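Transketolase (Campylobacter jejuni, PDB 3L84) belongs to the transketolase family of thiamine diphosphate-binding enzymes, and forms an assembly of two protein chains. Local coordinates at residues 515-520 with 574-579; 146-151 with 175-180. All blocks are in the same frame, centred on the assembly; numbering follows the deposited sequence. Where two conformers were deposited one is given.

Read from the N terminus, the chain meets contact 2 first. Strand 146-151 leads into helices 152-156 and 158-169 and returns as strand 175-181, so this contact closes a short excursion of 23 residues and joins two neighbouring strands of the five-stranded parallel sheet. Much further along the chain contact 1 opens at strand 518-521. There, 53 intervening residues, mixed helix and strand, separate 515-520 from 574-579, and the contact sets the end of helix 570-576 against the outermost strand 518-521 of the mixed sheet. The two loops are in series, neither nested nor crossed. The centres of contact 1 and contact 2 lie about 52 Å apart, and the two do not touch.

Contact 1 (515-520 with 574-579); sequences NGAYLL and ERLLKG
Leu576 reaches from the last turn of helix 570-576 to the backbone and side chains of 517-519, and its branches divide the work. The CA-CB bond runs alongside the other segment, and the approach is left to the atoms beyond CB. Leu576 CG sits 3.9 Å from Leu519 CG, where the two leucines slide past each other in opposite directions. Leu576 CD1 continues over the same neighbour, 4.0 Å from Leu519 CG. Leu576 CD2 takes the other direction, 3.6 Å from Ala517 O and 3.9 Å from Ala517 CB. Leu519 answers with its own fork: CG stands anti to the carbonyl carbon (chi1 -77°), with Leu519 CD1 4.2 Å from Arg575 O and Leu519 CD2 4.1 Å from Leu576 O. No hydrogen bond crosses between the segments, which bury 208 Å² together. Polar groups are paired outside them: Ala517 O accepts a hydrogen bond from Tyr572 OH, Leu576 O one from Asn555 ND2, and the Arg575 guanidinium makes a salt bridge to Glu522. Phe565 also packs on Ala517 and Leu576. The last turn of helix 570-576 thus packs on outermost strand 518-521 of the mixed sheet, a strand-to-helix contact of the alpha/beta transketolase C-terminal domain.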
ATOM      1  N   ASN A 515     -29.106  -8.830   5.579  1.00  7.70           N
ATOM      2  CA  ASN A 515     -29.382  -7.506   6.160  1.00  8.19           C
ATOM      3  C   ASN A 515     -28.167  -6.829   6.746  1.00  8.64           C
ATOM      4  O   ASN A 515     -28.295  -5.737   7.274  1.00  8.60           O
ATOM      5  CB  ASN A 515     -30.454  -7.646   7.247  1.00  8.30           C
ATOM      6  CG  ASN A 515     -31.721  -8.281   6.735  1.00  8.93           C
ATOM      7  OD1 ASN A 515     -32.005  -9.475   6.987  1.00 10.13           O
ATOM      8  ND2 ASN A 515     -32.480  -7.516   5.981  1.00 10.74           N
ATOM      9  N   GLY A 516     -27.003  -7.483   6.702  1.00  9.19           N
ATOM     10  CA  GLY A 516     -25.759  -6.947   7.262  1.00  9.27           C
ATOM     11  C   GLY A 516     -25.592  -7.165   8.752  1.00  9.85           C
ATOM     12  O   GLY A 516     -24.518  -7.526   9.209  1.00 10.67           O
ATOM     13  N   ALA A 517     -26.644  -6.888   9.487  1.00  8.95           N
ATOM     14  CA  ALA A 517     -26.713  -7.214  10.913  1.00  9.60           C
ATOM     15  C   ALA A 517     -28.044  -7.872  11.162  1.00  8.91           C
ATOM     16  O   ALA A 517     -29.024  -7.562  10.459  1.00  9.57           O
ATOM     17  CB  ALA A 517     -26.571  -5.955  11.785  1.00  9.90           C
ATOM     18  N   TYR A 518     -28.118  -8.773  12.146  1.00  8.98           N
ATOM     19  CA  TYR A 518     -29.376  -9.454  12.474  1.00  8.64           C
ATOM     20  C   TYR A 518     -29.361  -9.837  13.946  1.00  9.13           C
ATOM     21  O   TYR A 518     -28.300  -9.819  14.595  1.00  9.38           O
ATOM     22  CB  TYR A 518     -29.582 -10.678  11.559  1.00  9.45           C
ATOM     23  CG  TYR A 518     -28.576 -11.775  11.738  1.00  9.33           C
ATOM     24  CD1 TYR A 518     -28.862 -12.858  12.537  1.00 10.43           C
ATOM     25  CD2 TYR A 518     -27.349 -11.759  11.088  1.00  9.08           C
ATOM     26  CE1 TYR A 518     -27.937 -13.877  12.734  1.00 11.99           C
ATOM     27  CE2 TYR A 518     -26.446 -12.764  11.278  1.00  9.21           C
ATOM     28  CZ  TYR A 518     -26.743 -13.844  12.073  1.00 10.84           C
ATOM     29  OH  TYR A 518     -25.871 -14.884  12.274  1.00 13.27           O
ATOM     30  N   LEU A 519     -30.528 -10.199  14.462  1.00  8.54           N
ATOM     31  CA  LEU A 519     -30.632 -10.576  15.877  1.00  9.11           C
ATOM     32  C   LEU A 519     -30.343 -12.062  16.107  1.00  9.72           C
ATOM     33  O   LEU A 519     -30.947 -12.910  15.462  1.00  9.44           O
ATOM     34  CB  LEU A 519     -32.032 -10.246  16.425  1.00 10.58           C
ATOM     35  CG  LEU A 519     -32.310  -8.785  16.756  1.00 11.39           C
ATOM     36  CD1 LEU A 519     -33.788  -8.566  16.946  1.00 10.64           C
ATOM     37  CD2 LEU A 519     -31.533  -8.371  18.018  1.00 11.07           C
ATOM     38  N   LEU A 520     -29.436 -12.357  17.039  1.00 10.56           N
ATOM     39  CA  LEU A 520     -29.191 -13.711  17.571  1.00 11.00           C
ATOM     40  C   LEU A 520     -29.970 -13.936  18.858  1.00 11.82           C
ATOM     41  O   LEU A 520     -30.233 -15.078  19.238  1.00 12.95           O
ATOM     42  CB  LEU A 520     -27.695 -13.932  17.902  1.00 11.71           C
ATOM     43  CG  LEU A 520     -26.828 -14.051  16.697  1.00 12.78           C
ATOM     44  CD1 LEU A 520     -25.379 -14.030  17.123  1.00 13.69           C
ATOM     45  CD2 LEU A 520     -27.139 -15.339  15.940  1.00 15.16           C
ATOM     46  N   GLU A 574     -34.179  -0.180  13.927  1.00 11.43           N
ATOM     47  CA  GLU A 574     -34.775   0.116  15.227  1.00 11.74           C
ATOM     48  C   GLU A 574     -35.207  -1.132  15.973  1.00 11.85           C
ATOM     49  O   GLU A 574     -35.210  -1.142  17.220  1.00 12.07           O
ATOM     50  CB  GLU A 574     -35.969   1.071  15.074  1.00 13.17           C
ATOM     51  CG  GLU A 574     -35.526   2.453  14.720  1.00 16.03           C
ATOM     52  CD  GLU A 574     -36.657   3.445  14.561  1.00 21.53           C
ATOM     53  OE1 GLU A 574     -37.841   3.031  14.543  1.00 23.30           O
ATOM     54  OE2 GLU A 574     -36.337   4.649  14.436  1.00 23.19           O
ATOM     55  N   ARG A 575     -35.609  -2.173  15.257  1.00 10.75           N
ATOM     56  CA  ARG A 575     -35.900  -3.429  15.916  1.00 11.06           C
ATOM     57  C   ARG A 575     -34.639  -4.025  16.532  1.00 11.20           C
ATOM     58  O   ARG A 575     -34.675  -4.544  17.643  1.00 12.35           O
ATOM     59  CB  ARG A 575     -36.532  -4.427  14.975  1.00 11.85           C
ATOM     60  CG  ARG A 575     -36.828  -5.722  15.694  1.00 14.40           C
ATOM     61  CD  ARG A 575     -37.993  -6.474  15.145  1.00 17.07           C
ATOM     62  NE  ARG A 575     -38.057  -7.770  15.798  1.00 16.82           N
ATOM     63  CZ  ARG A 575     -38.831  -8.760  15.393  1.00 16.58           C
ATOM     64  NH1 ARG A 575     -39.635  -8.589  14.348  1.00 18.80           N
ATOM     65  NH2 ARG A 575     -38.779  -9.929  16.023  1.00 17.15           N
ATOM     66  N   LEU A 576     -33.523  -3.977  15.802  1.00  9.96           N
ATOM     67  CA  LEU A 576     -32.278  -4.529  16.325  1.00 11.07           C
ATOM     68  C   LEU A 576     -31.708  -3.754  17.505  1.00 10.14           C
ATOM     69  O   LEU A 576     -31.253  -4.356  18.499  1.00 12.09           O
ATOM     70  CB  LEU A 576     -31.203  -4.583  15.245  1.00 10.14           C
ATOM     71  CG  LEU A 576     -31.186  -5.855  14.389  1.00  9.81           C
ATOM     72  CD1 LEU A 576     -32.547  -6.209  13.763  1.00  9.99           C
ATOM     73  CD2 LEU A 576     -30.104  -5.729  13.326  1.00 10.08           C
ATOM     74  N   LEU A 577     -31.692  -2.429  17.377  1.00  9.96           N
ATOM     75  CA  LEU A 577     -30.885  -1.570  18.224  1.00 10.76           C
ATOM     76  C   LEU A 577     -31.710  -0.994  19.367  1.00 12.00           C
ATOM     77  O   LEU A 577     -32.181   0.158  19.320  1.00 14.83           O
ATOM     78  CB  LEU A 577     -30.220  -0.469  17.378  1.00 11.24           C
ATOM     79  CG  LEU A 577     -29.340  -0.975  16.200  1.00 11.36           C
ATOM     80  CD1 LEU A 577     -28.864   0.205  15.335  1.00 13.72           C
ATOM     81  CD2 LEU A 577     -28.171  -1.823  16.694  1.00 12.92           C
ATOM     82  N   LYS A 578     -31.823  -1.785  20.414  1.00 10.29           N
ATOM     83  CA  LYS A 578     -32.651  -1.432  21.559  1.00  9.41           C
ATOM     84  C   LYS A 578     -31.824  -0.999  22.763  1.00  8.96           C
ATOM     85  O   LYS A 578     -30.738  -1.529  23.009  1.00 10.59           O
ATOM     86  CB  LYS A 578     -33.479  -2.639  21.971  1.00  9.25           C
ATOM     87  CG  LYS A 578     -34.508  -3.070  20.954  1.00 11.10           C
ATOM     88  CD  LYS A 578     -35.542  -2.023  20.709  1.00 12.20           C
ATOM     89  CE  LYS A 578     -36.692  -2.571  19.870  1.00 14.29           C
ATOM     90  NZ  LYS A 578     -37.605  -1.486  19.568  1.00 18.06           N
ATOM     91  N   GLY A 579     -32.332  -0.040  23.518  1.00  9.35           N
ATOM     92  CA  GLY A 579     -31.676   0.384  24.747  1.00  9.02           C
ATOM     93  C   GLY A 579     -30.337   1.014  24.475  1.00 10.02           C
ATOM     94  O   GLY A 579     -30.164   1.710  23.459  1.00 11.77           O
TER

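Contact 2 (146-151 with 175-180); sequences IYCLCG and FILIYD
Cys148 O accepts a hydrogen bond from Ile178 N at 2.8 Å with an N-H...O angle of 177°, and the CA-H of Leu177 approaches the same oxygen, Leu177 CA lying 3.6 Å from Cys148 O. Four further main-chain hydrogen bonds, from Ile176 N to Ile146 O through Asp180 N to Cys150 O, complete a parallel ladder; the short strand axes are 4.6 Å apart at closest and 26° from parallel. On one face, Leu177 places CD1 3.7 Å from both Cys148 SG and Cys150 SG. The two sulfurs reach it by different rotations, Cys148 SG anti to its backbone N and Cys150 SG between N and the carbonyl carbon (chi1 76°). Beside them Cys148 CB meets the edge of the Phe175 ring, and helix 118-137 covers this face through Ala123, Val120 and Val124. On the other face Tyr147 and Ile176 lie side by side, Tyr147 CE1 3.6 Å from Ile176 CD1. Tyr179 OH and Asp180 OD1 find partners beyond the pair, Asp152 and Thr240. All five hydrogen bonds between the strands are main-chain N-H to C=O, so the backbone sets the register, and the side chains add apolar packing on both faces of this interior pair.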
ATOM      1  N   ILE A 146      -1.370  -8.456 -25.826  1.00  7.10           N
ATOM      2  CA  ILE A 146      -1.629  -7.457 -24.789  1.00  7.70           C
ATOM      3  C   ILE A 146      -0.569  -6.399 -24.946  1.00  7.75           C
ATOM      4  O   ILE A 146       0.638  -6.707 -24.858  1.00  8.73           O
ATOM      5  CB  ILE A 146      -1.576  -8.037 -23.378  1.00  7.86           C
ATOM      6  CG1 ILE A 146      -2.626  -9.159 -23.180  1.00  8.66           C
ATOM      7  CG2 ILE A 146      -1.785  -6.907 -22.359  1.00  8.46           C
ATOM      8  CD1 ILE A 146      -2.353 -10.524 -23.756  1.00  9.75           C
ATOM      9  N   TYR A 147      -0.979  -5.196 -25.318  1.00  7.65           N
ATOM     10  CA  TYR A 147      -0.097  -4.039 -25.510  1.00  8.25           C
ATOM     11  C   TYR A 147      -0.285  -3.083 -24.359  1.00  8.90           C
ATOM     12  O   TYR A 147      -1.405  -2.695 -24.027  1.00 10.18           O
ATOM     13  CB  TYR A 147      -0.438  -3.299 -26.811  1.00  8.66           C
ATOM     14  CG  TYR A 147      -0.196  -4.080 -28.069  1.00  8.14           C
ATOM     15  CD1 TYR A 147       1.080  -4.204 -28.608  1.00  8.77           C
ATOM     16  CD2 TYR A 147      -1.249  -4.691 -28.752  1.00  8.89           C
ATOM     17  CE1 TYR A 147       1.286  -4.887 -29.799  1.00  8.38           C
ATOM     18  CE2 TYR A 147      -1.044  -5.407 -29.918  1.00  8.32           C
ATOM     19  CZ  TYR A 147       0.236  -5.521 -30.438  1.00  7.30           C
ATOM     20  OH  TYR A 147       0.518  -6.216 -31.619  1.00  9.14           O
ATOM     21  N   CYS A 148       0.809  -2.682 -23.724  1.00  8.67           N
ATOM     22  CA  CYS A 148       0.728  -1.712 -22.654  1.00  8.96           C
ATOM     23  C   CYS A 148       1.655  -0.563 -22.932  1.00  8.49           C
ATOM     24  O   CYS A 148       2.840  -0.805 -23.222  1.00  9.37           O
ATOM     25  CB  CYS A 148       1.154  -2.369 -21.346  1.00  8.27           C
ATOM     26  SG  CYS A 148       1.136  -1.320 -19.903  1.00 10.96           S
ATOM     27  N   LEU A 149       1.149   0.663 -22.862  1.00  8.88           N
ATOM     28  CA  LEU A 149       2.010   1.850 -22.944  0.50  9.79           C
ATOM     29  C   LEU A 149       2.276   2.346 -21.550  1.00  9.51           C
ATOM     30  O   LEU A 149       1.356   2.516 -20.768  1.00 10.37           O
ATOM     31  CB  LEU A 149       1.352   2.971 -23.750  0.50 10.32           C
ATOM     32  CG  LEU A 149       1.349   2.897 -25.272  0.50 11.82           C
ATOM     33  CD1 LEU A 149       0.802   1.557 -25.792  0.50 14.70           C
ATOM     34  CD2 LEU A 149       0.539   4.096 -25.814  0.50 14.26           C
ATOM     35  N   CYS A 150       3.540   2.555 -21.223  1.00  8.44           N
ATOM     36  CA  CYS A 150       3.925   3.014 -19.882  1.00  8.96           C
ATOM     37  C   CYS A 150       4.995   4.081 -19.962  1.00  9.35           C
ATOM     38  O   CYS A 150       5.553   4.317 -21.020  1.00 10.17           O
ATOM     39  CB  CYS A 150       4.361   1.816 -19.013  1.00  8.67           C
ATOM     40  SG  CYS A 150       6.009   1.196 -19.414  1.00 11.35           S
ATOM     41  N   GLY A 151       5.247   4.713 -18.831  1.00  9.46           N
ATOM     42  CA  GLY A 151       6.239   5.746 -18.712  1.00  9.75           C
ATOM     43  C   GLY A 151       7.146   5.558 -17.529  1.00 10.19           C
ATOM     44  O   GLY A 151       7.076   4.545 -16.809  1.00  9.98           O
ATOM     45  N   PHE A 175       2.719 -10.644 -24.406  1.00  7.86           N
ATOM     46  CA  PHE A 175       2.776  -9.341 -23.728  1.00  7.86           C
ATOM     47  C   PHE A 175       3.848  -8.457 -24.350  1.00  7.60           C
ATOM     48  O   PHE A 175       5.024  -8.835 -24.408  1.00  7.33           O
ATOM     49  CB  PHE A 175       3.099  -9.575 -22.247  1.00  7.96           C
ATOM     50  CG  PHE A 175       3.256  -8.339 -21.402  1.00  9.12           C
ATOM     51  CD1 PHE A 175       2.369  -7.283 -21.511  1.00 11.49           C
ATOM     52  CD2 PHE A 175       4.292  -8.229 -20.526  1.00 10.40           C
ATOM     53  CE1 PHE A 175       2.501  -6.151 -20.699  1.00 11.78           C
ATOM     54  CE2 PHE A 175       4.422  -7.108 -19.713  1.00 11.20           C
ATOM     55  CZ  PHE A 175       3.527  -6.074 -19.794  1.00  9.13           C
ATOM     56  N   ILE A 176       3.451  -7.259 -24.752  1.00  7.75           N
ATOM     57  CA  ILE A 176       4.314  -6.266 -25.369  1.00  8.54           C
ATOM     58  C   ILE A 176       4.161  -4.958 -24.604  1.00  8.62           C
ATOM     59  O   ILE A 176       3.107  -4.356 -24.604  1.00  7.85           O
ATOM     60  CB  ILE A 176       4.005  -6.103 -26.871  1.00  8.93           C
ATOM     61  CG1 ILE A 176       4.202  -7.413 -27.618  1.00  8.59           C
ATOM     62  CG2 ILE A 176       4.880  -5.018 -27.462  1.00  9.80           C
ATOM     63  CD1 ILE A 176       3.734  -7.420 -29.079  1.00 10.41           C
ATOM     64  N   LEU A 177       5.218  -4.565 -23.914  1.00  7.85           N
ATOM     65  CA  LEU A 177       5.277  -3.384 -23.082  1.00  8.32           C
ATOM     66  C   LEU A 177       6.075  -2.325 -23.827  1.00  7.95           C
ATOM     67  O   LEU A 177       7.220  -2.555 -24.216  1.00  9.24           O
ATOM     68  CB  LEU A 177       5.948  -3.732 -21.754  1.00  8.09           C
ATOM     69  CG  LEU A 177       6.046  -2.650 -20.707  1.00  8.51           C
ATOM     70  CD1 LEU A 177       4.698  -2.110 -20.313  1.00  9.58           C
ATOM     71  CD2 LEU A 177       6.788  -3.196 -19.456  1.00 10.10           C
ATOM     72  N   ILE A 178       5.486  -1.179 -24.062  1.00  7.71           N
ATOM     73  CA  ILE A 178       6.109  -0.081 -24.773  1.00  8.56           C
ATOM     74  C   ILE A 178       6.358   1.025 -23.753  1.00  8.83           C
ATOM     75  O   ILE A 178       5.413   1.607 -23.202  1.00  9.14           O
ATOM     76  CB  ILE A 178       5.232   0.422 -25.926  1.00  9.24           C
ATOM     77  CG1 ILE A 178       4.923  -0.723 -26.853  1.00  9.75           C
ATOM     78  CG2 ILE A 178       5.915   1.604 -26.624  1.00 11.13           C
ATOM     79  CD1 ILE A 178       3.844  -0.420 -27.898  1.00 11.97           C
ATOM     80  N   TYR A 179       7.632   1.291 -23.486  1.00  8.37           N
ATOM     81  CA  TYR A 179       8.088   2.292 -22.506  1.00  8.30           C
ATOM     82  C   TYR A 179       8.446   3.597 -23.196  1.00  9.00           C
ATOM     83  O   TYR A 179       9.342   3.645 -24.048  1.00  9.66           O
ATOM     84  CB  TYR A 179       9.245   1.704 -21.705  1.00  8.80           C
ATOM     85  CG  TYR A 179      10.118   2.647 -20.905  1.00  8.63           C
ATOM     86  CD1 TYR A 179       9.596   3.707 -20.187  1.00  9.81           C
ATOM     87  CD2 TYR A 179      11.481   2.451 -20.873  1.00  9.25           C
ATOM     88  CE1 TYR A 179      10.406   4.554 -19.452  1.00 10.92           C
ATOM     89  CE2 TYR A 179      12.309   3.286 -20.152  1.00 10.83           C
ATOM     90  CZ  TYR A 179      11.774   4.335 -19.449  1.00 12.03           C
ATOM     91  OH  TYR A 179      12.618   5.160 -18.711  1.00 13.93           O
ATOM     92  N   ASP A 180       7.711   4.644 -22.843  1.00 10.26           N
ATOM     93  CA  ASP A 180       7.934   5.983 -23.356  1.00 10.87           C
ATOM     94  C   ASP A 180       9.076   6.605 -22.579  1.00 11.30           C
ATOM     95  O   ASP A 180       8.902   7.164 -21.483  1.00 12.81           O
ATOM     96  CB  ASP A 180       6.651   6.813 -23.163  1.00 11.66           C
ATOM     97  CG  ASP A 180       6.798   8.213 -23.686  1.00 14.92           C
ATOM     98  OD1 ASP A 180       7.797   8.412 -24.416  1.00 18.53           O
ATOM     99  OD2 ASP A 180       5.966   9.079 -23.352  1.00 16.25           O
TER